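Local coordinates for protein complement factor MASP-3 (Homo sapiens, PDB 3DEM) that is a serine protease of the complement system whose CUB1-EGF-CUB2 region carries the interaction sites for mannan-binding lectin and ficolins, at residues A[23-28]-A[99-104]; A[45-50]-A[107-112]; A[52-57]-A[68-73]. All coordinates share one frame; numbering follows the deposited sequence.

Overall arrangement
From the N terminus, the chain first meets segment 23-28, which waits for 99-104 to close the 70-residue loop of interaction 1. Segment 45-50 follows and is paired by 107-112 in interaction 2, so these two contacts cross along the chain. Interaction 3, between 52-57 and 68-73, is a short loop nested inside both. In the fold, interaction 1 pairs two strands of one four-stranded sheet of the first CUB domain, interaction 2 pairs two strands of the other, and interaction 3 fastens a loop to the end of strand 67-71 of the first. All three meet at one calcium ion, with centres about 12 Å apart, and each pair of contacts is in direct touch.

Interaction 1 (A[23-28]-A[99-104]); sequences SDSEVT and FRSDFS. With CA (calcium ion), chain E.
The carbonyl oxygen of Asp102 is held by two donors: Asp24 N at 2.7 Å, almost straight at 172° but reaching it from above the carbonyl plane, and a water whose oxygen lies 2.5 Å from Asp102 O. The same water binds the calcium ion and is also hydrogen-bonded to Ser101 OG, which has a further hydrogen bond with the carbonyl of Pro22. Strands 25-32 and 94-101 run antiparallel in a sheet of the first CUB domain. Val27 and Phe99 form a hydrogen-bonded pair, with Val27 N to Phe99 O at 3.0 Å and Phe99 N to Val27 O at 2.9 Å; beyond it Ser101 N donates to Ser25 O. Asp24 and Ser25 both face Ser101, a G1 beta bulge that ends the regular pairing next to the calcium site. Ser25 OG, on the same side of the sheet as the Phe99 ring, comes within 3.6 Å of its CE2. At the turn, Asp24 holds CG anti to its N (chi1 -177°), which stacks the carboxylate over one face of the Phe103 ring, planes 12° apart, with OD1 3.9 Å from CZ. The calcium ion is bound by Asp102 OD1 at 2.2 Å and by Ser104 O at 2.5 Å.

Interaction 2 (A[45-50]-A[107-112]); sequences HFNLES and ERFTGF. With CA (calcium ion), chain E.
Beside the calcium site of the first CUB domain, the end of strand 37-47 pairs antiparallel with the start of strand 111-120. Asn47 and Gly111 make the hydrogen-bonded pair: Asn47 N meets Gly111 O at 2.6 Å, and Gly111 N returns a bond to Asn47 O. Asn47 adds a third link from its side chain. With CG anti to the backbone N (chi1 -163°), its OD1 reaches past the strand end and accepts Thr110 N at 3.1 Å, in the amide plane and on a lone pair, the bond bent little from straight at 166°. The hydroxyl of Thr110 in turn lies in the plane of the His45 ring at its edge, OG1 3.0 Å from CE1. His45 also stacks on Phe151 of the second subunit, which packs against Thr110 as well. On the other face of the sheet Phe112 CB sits 3.8 Å from Phe46 CD1. Beyond the strand, one face of the Phe109 ring lies against the backbone at Leu48 and Glu49, with Glu49 N over its centre and Glu49 CB 3.6 Å from CE1. Glu49 continues, extended, to bind calcium through OE1 at 2.4 Å. Its backbone rests on an aromatic face while its carboxylate holds the metal, so Phe109 probably helps, as a second-shell residue, to position this ligand.

Interaction 3 (A[52-57]-A[68-73]); sequences YLCEYD and LATFCG. With CA (calcium ion), chain E.
Opposite first torsions bring the two sulfurs together: in Cys54 SG lies beside the backbone N and anti to the carbonyl carbon (chi1 -62°), whereas in Cys72 it sits between the N and the carbonyl carbon (chi1 59°). The disulfide between Cys54 SG and Cys72 SG, 2.1 Å long, is then closed by a left-handed chi3 of -78°. Both CB atoms point toward the opposing segment, and both cysteines are buried. Leu53 and Cys54 each have positive phi, and the chain turns there. No hydrogen bond crosses between the segments; apart from the covalent link, the contact is a matter of close fit. Thr70 lends its methyl, CG2 resting 3.6 Å from Cys54 CB, and the disulfide sulfur of Cys54 lies 3.6 Å from Phe71 C. Past the bridge, Cys72 CB comes to 3.3 Å from Asp57 O. Gln81 touches both cysteines. Only three residues on from Cys54, Asp57 swings its carboxylate away from strand 67-71 and takes calcium with both oxygens, OD1 and OD2 each 2.5 Å from the ion. OD2 is also hydrogen-bonded to the Tyr21 hydroxyl, and OD1 probably to the backbone N of Asp102, which would fix the rotation of the group. A disulfide tying the calcium-bearing loop to the residue just after strand 67-71, with Glu49, Asp102 and Ser104 completing the protein ligands, is characteristic of calcium-binding CUB domains.

Interaction 1 (A[23-28]-A[99-104])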
loop_
_atom_site.group_PDB
_atom_site.type_symbol
_atom_site.label_atom_id
_atom_site.label_comp_id
_atom_site.label_asym_id
_atom_site.label_seq_id
_atom_site.Cartn_x
_atom_site.Cartn_y
_atom_site.Cartn_z
ATOM N N SER A 23 -34.390 7.087 -17.122
ATOM C CA SER A 23 -33.905 7.651 -18.372
ATOM C C SER A 23 -33.582 9.130 -18.182
ATOM O O SER A 23 -33.965 9.732 -17.180
ATOM C CB SER A 23 -34.938 7.459 -19.488
ATOM O OG SER A 23 -36.137 8.140 -19.188
ATOM N N ASP A 24 -32.869 9.700 -19.150
ATOM C CA ASP A 24 -32.481 11.110 -19.127
ATOM C C ASP A 24 -31.881 11.526 -17.793
ATOM O O ASP A 24 -32.281 12.530 -17.203
ATOM C CB ASP A 24 -33.663 12.018 -19.472
ATOM C CG ASP A 24 -33.275 13.488 -19.516
ATOM O OD1 ASP A 24 -32.137 13.795 -19.941
ATOM O OD2 ASP A 24 -34.105 14.336 -19.121
ATOM N N SER A 25 -30.922 10.748 -17.309
ATOM C CA SER A 25 -30.258 11.099 -16.071
ATOM C C SER A 25 -28.766 11.246 -16.317
ATOM O O SER A 25 -28.196 10.565 -17.168
ATOM C CB SER A 25 -30.535 10.062 -14.980
ATOM O OG SER A 25 -29.870 8.840 -15.250
ATOM N N GLU A 26 -28.148 12.157 -15.580
ATOM C CA GLU A 26 -26.722 12.386 -15.688
ATOM C C GLU A 26 -26.161 12.798 -14.339
ATOM O O GLU A 26 -26.524 13.837 -13.790
ATOM C CB GLU A 26 -26.412 13.454 -16.737
ATOM C CG GLU A 26 -24.920 13.597 -17.016
ATOM C CD GLU A 26 -24.615 14.568 -18.137
ATOM O OE1 GLU A 26 -23.420 14.876 -18.330
ATOM O OE2 GLU A 26 -25.561 15.018 -18.823
ATOM N N VAL A 27 -25.275 11.971 -13.808
ATOM C CA VAL A 27 -24.684 12.221 -12.505
ATOM C C VAL A 27 -23.169 12.153 -12.615
ATOM O O VAL A 27 -22.620 11.240 -13.230
ATOM C CB VAL A 27 -25.175 11.196 -11.461
ATOM C CG1 VAL A 27 -24.719 11.592 -10.058
ATOM C CG2 VAL A 27 -26.698 11.067 -11.516
ATOM N N THR A 28 -22.501 13.135 -12.027
ATOM C CA THR A 28 -21.049 13.165 -11.995
ATOM C C THR A 28 -20.557 13.078 -10.555
ATOM O O THR A 28 -21.071 13.765 -9.676
ATOM C CB THR A 28 -20.502 14.449 -12.653
ATOM O OG1 THR A 28 -20.818 14.444 -14.051
ATOM C CG2 THR A 28 -18.987 14.546 -12.484
ATOM N N PHE A 99 -22.090 9.027 -14.998
ATOM C CA PHE A 99 -23.054 8.076 -15.529
ATOM C C PHE A 99 -24.105 8.837 -16.323
ATOM O O PHE A 99 -24.735 9.757 -15.804
ATOM C CB PHE A 99 -23.722 7.276 -14.409
ATOM C CG PHE A 99 -24.953 6.525 -14.854
ATOM C CD1 PHE A 99 -24.843 5.351 -15.584
ATOM C CD2 PHE A 99 -26.219 6.997 -14.544
ATOM C CE1 PHE A 99 -25.973 4.663 -15.999
ATOM C CE2 PHE A 99 -27.357 6.313 -14.954
ATOM C CZ PHE A 99 -27.230 5.144 -15.679
ATOM N N ARG A 100 -24.282 8.470 -17.585
ATOM C CA ARG A 100 -25.301 9.099 -18.406
ATOM C C ARG A 100 -26.277 8.076 -18.954
ATOM O O ARG A 100 -25.885 7.004 -19.409
ATOM C CB ARG A 100 -24.684 9.873 -19.571
ATOM C CG ARG A 100 -25.714 10.690 -20.343
ATOM C CD ARG A 100 -25.739 10.309 -21.811
ATOM N NE ARG A 100 -26.799 10.997 -22.540
ATOM C CZ ARG A 100 -27.037 10.828 -23.836
ATOM N NH1 ARG A 100 -26.292 9.991 -24.544
ATOM N NH2 ARG A 100 -28.022 11.494 -24.424
ATOM N N SER A 101 -27.552 8.438 -18.917
ATOM C CA SER A 101 -28.620 7.620 -19.445
ATOM C C SER A 101 -29.393 8.495 -20.426
ATOM O O SER A 101 -29.850 9.578 -20.061
ATOM C CB SER A 101 -29.522 7.170 -18.294
ATOM O OG SER A 101 -30.578 6.345 -18.744
ATOM N N ASP A 102 -29.514 8.070 -21.678
ATOM C CA ASP A 102 -30.241 8.895 -22.645
ATOM C C ASP A 102 -31.755 8.782 -22.466
ATOM O O ASP A 102 -32.231 8.312 -21.431
ATOM C CB ASP A 102 -29.798 8.618 -24.091
ATOM C CG ASP A 102 -30.034 7.184 -24.526
ATOM O OD1 ASP A 102 -30.504 6.367 -23.709
ATOM O OD2 ASP A 102 -29.743 6.875 -25.702
ATOM N N PHE A 103 -32.506 9.221 -23.468
ATOM C CA PHE A 103 -33.964 9.261 -23.376
ATOM C C PHE A 103 -34.596 7.893 -23.611
ATOM O O PHE A 103 -35.759 7.674 -23.282
ATOM C CB PHE A 103 -34.537 10.276 -24.376
ATOM C CG PHE A 103 -34.137 11.702 -24.098
ATOM C CD1 PHE A 103 -32.894 12.181 -24.498
ATOM C CD2 PHE A 103 -35.005 12.563 -23.441
ATOM C CE1 PHE A 103 -32.524 13.494 -24.243
ATOM C CE2 PHE A 103 -34.642 13.880 -23.181
ATOM C CZ PHE A 103 -33.401 14.345 -23.583
ATOM N N SER A 104 -33.825 6.976 -24.180
ATOM C CA SER A 104 -34.362 5.688 -24.601
ATOM C C SER A 104 -33.973 4.545 -23.666
ATOM O O SER A 104 -32.934 3.910 -23.855
ATOM C CB SER A 104 -33.899 5.369 -26.026
ATOM O OG SER A 104 -34.545 4.208 -26.522
HETATM CA CA CA E . -30.667 4.366 -22.787
HETATM O O HOH W 1 -31.711 5.907 -20.983
HETATM O O HOH W 2 -31.602 2.427 -22.088
#

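Interaction 2 (A[45-50]-A[107-112])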
loop_
_atom_site.group_PDB
_atom_site.type_symbol
_atom_site.label_atom_id
_atom_site.label_comp_id
_atom_site.label_asym_id
_atom_site.label_seq_id
_atom_site.Cartn_x
_atom_site.Cartn_y
_atom_site.Cartn_z
ATOM N N HIS A 45 -20.785 -4.799 -10.186
ATOM C CA HIS A 45 -21.950 -5.066 -11.024
ATOM C C HIS A 45 -21.995 -4.017 -12.126
ATOM O O HIS A 45 -21.770 -2.836 -11.877
ATOM C CB HIS A 45 -23.241 -5.028 -10.195
ATOM C CG HIS A 45 -24.453 -5.510 -10.934
ATOM N ND1 HIS A 45 -25.326 -4.654 -11.573
ATOM C CD2 HIS A 45 -24.939 -6.758 -11.136
ATOM C CE1 HIS A 45 -26.293 -5.354 -12.139
ATOM N NE2 HIS A 45 -26.081 -6.634 -11.888
ATOM N N PHE A 46 -22.271 -4.446 -13.351
ATOM C CA PHE A 46 -22.341 -3.514 -14.467
ATOM C C PHE A 46 -23.321 -3.987 -15.535
ATOM O O PHE A 46 -23.111 -5.005 -16.189
ATOM C CB PHE A 46 -20.955 -3.283 -15.070
ATOM C CG PHE A 46 -20.882 -2.083 -15.961
ATOM C CD1 PHE A 46 -20.449 -0.865 -15.465
ATOM C CD2 PHE A 46 -21.259 -2.166 -17.293
ATOM C CE1 PHE A 46 -20.385 0.245 -16.283
ATOM C CE2 PHE A 46 -21.200 -1.058 -18.116
ATOM C CZ PHE A 46 -20.764 0.148 -17.613
ATOM N N ASN A 47 -24.389 -3.223 -15.708
ATOM C CA ASN A 47 -25.497 -3.618 -16.568
ATOM C C ASN A 47 -26.049 -2.398 -17.291
ATOM O O ASN A 47 -26.955 -1.727 -16.794
ATOM C CB ASN A 47 -26.599 -4.275 -15.731
ATOM C CG ASN A 47 -27.570 -5.076 -16.570
ATOM O OD1 ASN A 47 -28.761 -4.756 -16.647
ATOM N ND2 ASN A 47 -27.068 -6.128 -17.206
ATOM N N LEU A 48 -25.489 -2.104 -18.458
ATOM C CA LEU A 48 -25.902 -0.935 -19.225
ATOM C C LEU A 48 -26.302 -1.284 -20.651
ATOM O O LEU A 48 -26.026 -2.383 -21.136
ATOM C CB LEU A 48 -24.788 0.113 -19.257
ATOM C CG LEU A 48 -24.837 1.252 -18.236
ATOM C CD1 LEU A 48 -24.458 0.767 -16.846
ATOM C CD2 LEU A 48 -23.921 2.389 -18.676
ATOM N N GLU A 49 -26.958 -0.338 -21.315
ATOM C CA GLU A 49 -27.245 -0.452 -22.740
ATOM C C GLU A 49 -25.933 -0.401 -23.533
ATOM O O GLU A 49 -25.037 0.361 -23.195
ATOM C CB GLU A 49 -28.155 0.698 -23.179
ATOM C CG GLU A 49 -28.639 0.618 -24.621
ATOM C CD GLU A 49 -29.375 1.873 -25.061
ATOM O OE1 GLU A 49 -29.467 2.826 -24.259
ATOM O OE2 GLU A 49 -29.865 1.911 -26.208
ATOM N N SER A 50 -25.813 -1.199 -24.586
ATOM C CA SER A 50 -24.608 -1.155 -25.415
ATOM C C SER A 50 -24.783 -0.216 -26.617
ATOM O O SER A 50 -25.863 -0.152 -27.207
ATOM C CB SER A 50 -24.226 -2.562 -25.886
ATOM O OG SER A 50 -22.947 -2.574 -26.510
ATOM N N GLU A 107 -35.426 -1.295 -22.760
ATOM C CA GLU A 107 -34.944 -2.370 -21.892
ATOM C C GLU A 107 -34.582 -1.797 -20.534
ATOM O O GLU A 107 -34.152 -0.647 -20.440
ATOM C CB GLU A 107 -33.710 -3.048 -22.480
ATOM C CG GLU A 107 -33.885 -3.637 -23.862
ATOM C CD GLU A 107 -32.663 -4.430 -24.296
ATOM O OE1 GLU A 107 -32.067 -5.114 -23.435
ATOM O OE2 GLU A 107 -32.297 -4.372 -25.491
ATOM N N ARG A 108 -34.735 -2.606 -19.489
ATOM C CA ARG A 108 -34.526 -2.141 -18.123
ATOM C C ARG A 108 -33.201 -2.595 -17.517
ATOM O O ARG A 108 -33.126 -3.609 -16.817
ATOM C CB ARG A 108 -35.692 -2.565 -17.232
ATOM C CG ARG A 108 -36.712 -1.461 -16.984
ATOM C CD ARG A 108 -36.806 -0.481 -18.153
ATOM N NE ARG A 108 -37.761 0.590 -17.871
ATOM C CZ ARG A 108 -37.483 1.671 -17.144
ATOM N NH1 ARG A 108 -36.270 1.840 -16.624
ATOM N NH2 ARG A 108 -38.422 2.589 -16.938
ATOM N N PHE A 109 -32.164 -1.811 -17.773
ATOM C CA PHE A 109 -30.825 -2.110 -17.296
ATOM C C PHE A 109 -30.637 -1.636 -15.857
ATOM O O PHE A 109 -31.082 -0.552 -15.491
ATOM C CB PHE A 109 -29.796 -1.469 -18.229
ATOM C CG PHE A 109 -29.889 -1.956 -19.649
ATOM C CD1 PHE A 109 -30.523 -1.194 -20.621
ATOM C CD2 PHE A 109 -29.362 -3.186 -20.008
ATOM C CE1 PHE A 109 -30.616 -1.643 -21.926
ATOM C CE2 PHE A 109 -29.453 -3.644 -21.312
ATOM C CZ PHE A 109 -30.080 -2.871 -22.273
ATOM N N THR A 110 -29.969 -2.451 -15.047
ATOM C CA THR A 110 -29.909 -2.219 -13.607
ATOM C C THR A 110 -28.715 -1.381 -13.153
ATOM O O THR A 110 -28.517 -1.174 -11.954
ATOM C CB THR A 110 -29.937 -3.544 -12.819
ATOM O OG1 THR A 110 -28.913 -4.417 -13.314
ATOM C CG2 THR A 110 -31.299 -4.220 -12.957
ATOM N N GLY A 111 -27.924 -0.905 -14.109
ATOM C CA GLY A 111 -26.850 0.034 -13.807
ATOM C C GLY A 111 -25.565 -0.581 -13.280
ATOM O O GLY A 111 -25.136 -1.640 -13.745
ATOM N N PHE A 112 -24.947 0.082 -12.306
ATOM C CA PHE A 112 -23.639 -0.345 -11.818
ATOM C C PHE A 112 -23.431 -0.136 -10.315
ATOM O O PHE A 112 -24.149 0.627 -9.666
ATOM C CB PHE A 112 -22.532 0.374 -12.596
ATOM C CG PHE A 112 -22.368 1.819 -12.216
ATOM C CD1 PHE A 112 -21.441 2.199 -11.256
ATOM C CD2 PHE A 112 -23.150 2.798 -12.809
ATOM C CE1 PHE A 112 -21.295 3.529 -10.900
ATOM C CE2 PHE A 112 -23.011 4.126 -12.457
ATOM C CZ PHE A 112 -22.083 4.493 -11.503
HETATM CA CA CA E . -30.667 4.366 -22.787
HETATM O O HOH W 2 -31.602 2.427 -22.088
HETATM O O HOH W 1 -31.711 5.907 -20.983
#

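Interaction 3 (A[52-57]-A[68-73])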
loop_
_atom_site.group_PDB
_atom_site.type_symbol
_atom_site.label_atom_id
_atom_site.label_comp_id
_atom_site.label_asym_id
_atom_site.label_seq_id
_atom_site.Cartn_x
_atom_site.Cartn_y
_atom_site.Cartn_z
ATOM N N TYR A 52 -22.308 2.088 -29.980
ATOM C CA TYR A 52 -21.082 2.532 -30.631
ATOM C C TYR A 52 -20.383 3.616 -29.823
ATOM O O TYR A 52 -20.953 4.675 -29.574
ATOM C CB TYR A 52 -21.411 3.055 -32.027
ATOM C CG TYR A 52 -20.275 3.743 -32.749
ATOM C CD1 TYR A 52 -19.222 3.015 -33.289
ATOM C CD2 TYR A 52 -20.274 5.121 -32.923
ATOM C CE1 TYR A 52 -18.190 3.646 -33.971
ATOM C CE2 TYR A 52 -19.252 5.758 -33.602
ATOM C CZ TYR A 52 -18.210 5.017 -34.123
ATOM O OH TYR A 52 -17.193 5.653 -34.791
ATOM N N LEU A 53 -19.146 3.342 -29.419
ATOM C CA LEU A 53 -18.355 4.288 -28.641
ATOM C C LEU A 53 -19.070 4.683 -27.357
ATOM O O LEU A 53 -18.801 5.741 -26.791
ATOM C CB LEU A 53 -18.034 5.535 -29.475
ATOM C CG LEU A 53 -17.085 5.323 -30.651
ATOM C CD1 LEU A 53 -16.775 6.640 -31.347
ATOM C CD2 LEU A 53 -15.808 4.658 -30.173
ATOM N N CYS A 54 -19.983 3.821 -26.911
ATOM C CA CYS A 54 -20.810 4.080 -25.738
ATOM C C CYS A 54 -21.472 5.451 -25.818
ATOM O O CYS A 54 -21.407 6.245 -24.878
ATOM C CB CYS A 54 -19.988 3.927 -24.455
ATOM S SG CYS A 54 -19.338 2.247 -24.211
ATOM N N GLU A 55 -22.120 5.716 -26.950
ATOM C CA GLU A 55 -22.670 7.040 -27.211
ATOM C C GLU A 55 -24.007 7.272 -26.512
ATOM O O GLU A 55 -24.334 8.403 -26.163
ATOM C CB GLU A 55 -22.770 7.323 -28.722
ATOM C CG GLU A 55 -23.618 6.341 -29.529
ATOM C CD GLU A 55 -23.580 6.635 -31.022
ATOM O OE1 GLU A 55 -22.731 7.451 -31.440
ATOM O OE2 GLU A 55 -24.393 6.058 -31.780
ATOM N N TYR A 56 -24.763 6.198 -26.297
ATOM C CA TYR A 56 -26.071 6.300 -25.655
ATOM C C TYR A 56 -25.949 6.328 -24.134
ATOM O O TYR A 56 -25.878 7.401 -23.533
ATOM C CB TYR A 56 -27.005 5.178 -26.129
ATOM C CG TYR A 56 -27.267 5.199 -27.625
ATOM C CD1 TYR A 56 -27.707 4.061 -28.297
ATOM C CD2 TYR A 56 -27.060 6.358 -28.369
ATOM C CE1 TYR A 56 -27.945 4.084 -29.667
ATOM C CE2 TYR A 56 -27.291 6.387 -29.735
ATOM C CZ TYR A 56 -27.731 5.250 -30.379
ATOM O OH TYR A 56 -27.962 5.292 -31.744
ATOM N N ASP A 57 -25.926 5.158 -23.505
ATOM C CA ASP A 57 -25.718 5.081 -22.063
ATOM C C ASP A 57 -24.251 4.776 -21.782
ATOM O O ASP A 57 -23.620 4.010 -22.512
ATOM C CB ASP A 57 -26.615 4.012 -21.438
ATOM C CG ASP A 57 -28.091 4.319 -21.605
ATOM O OD1 ASP A 57 -28.422 5.386 -22.162
ATOM O OD2 ASP A 57 -28.926 3.492 -21.182
ATOM N N LEU A 68 -9.964 8.456 -19.212
ATOM C CA LEU A 68 -9.304 7.203 -18.864
ATOM C C LEU A 68 -10.025 5.982 -19.428
ATOM O O LEU A 68 -9.384 5.050 -19.920
ATOM C CB LEU A 68 -9.178 7.073 -17.345
ATOM C CG LEU A 68 -8.443 8.204 -16.624
ATOM C CD1 LEU A 68 -8.503 8.015 -15.116
ATOM C CD2 LEU A 68 -7.004 8.296 -17.094
ATOM N N ALA A 69 -11.353 5.990 -19.348
ATOM C CA ALA A 69 -12.144 4.859 -19.804
ATOM C C ALA A 69 -13.604 5.234 -20.007
ATOM O O ALA A 69 -14.108 6.151 -19.367
ATOM C CB ALA A 69 -12.023 3.698 -18.820
ATOM N N THR A 70 -14.266 4.524 -20.914
ATOM C CA THR A 70 -15.698 4.665 -21.135
ATOM C C THR A 70 -16.288 3.271 -21.219
ATOM O O THR A 70 -15.816 2.439 -21.992
ATOM C CB THR A 70 -16.006 5.430 -22.441
ATOM O OG1 THR A 70 -15.292 6.671 -22.445
ATOM C CG2 THR A 70 -17.499 5.716 -22.562
ATOM N N PHE A 71 -17.308 3.016 -20.408
ATOM C CA PHE A 71 -17.909 1.691 -20.335
ATOM C C PHE A 71 -19.386 1.712 -20.688
ATOM O O PHE A 71 -20.085 2.690 -20.422
ATOM C CB PHE A 71 -17.736 1.095 -18.938
ATOM C CG PHE A 71 -16.307 0.933 -18.516
ATOM C CD1 PHE A 71 -15.473 0.032 -19.170
ATOM C CD2 PHE A 71 -15.799 1.665 -17.451
ATOM C CE1 PHE A 71 -14.157 -0.129 -18.776
ATOM C CE2 PHE A 71 -14.482 1.514 -17.051
ATOM C CZ PHE A 71 -13.657 0.612 -17.715
ATOM N N CYS A 72 -19.847 0.622 -21.288
ATOM C CA CYS A 72 -21.268 0.397 -21.504
ATOM C C CYS A 72 -21.476 -1.092 -21.759
ATOM O O CYS A 72 -20.513 -1.855 -21.752
ATOM C CB CYS A 72 -21.804 1.271 -22.649
ATOM S SG CYS A 72 -21.026 1.058 -24.272
ATOM N N GLY A 73 -22.720 -1.513 -21.959
ATOM C CA GLY A 73 -23.004 -2.925 -22.189
ATOM C C GLY A 73 -23.262 -3.708 -20.916
ATOM O O GLY A 73 -23.189 -3.164 -19.811
HETATM CA CA CA E . -30.667 4.366 -22.787
HETATM O O HOH W 2 -31.602 2.427 -22.088
HETATM O O HOH W 1 -31.711 5.907 -20.983
#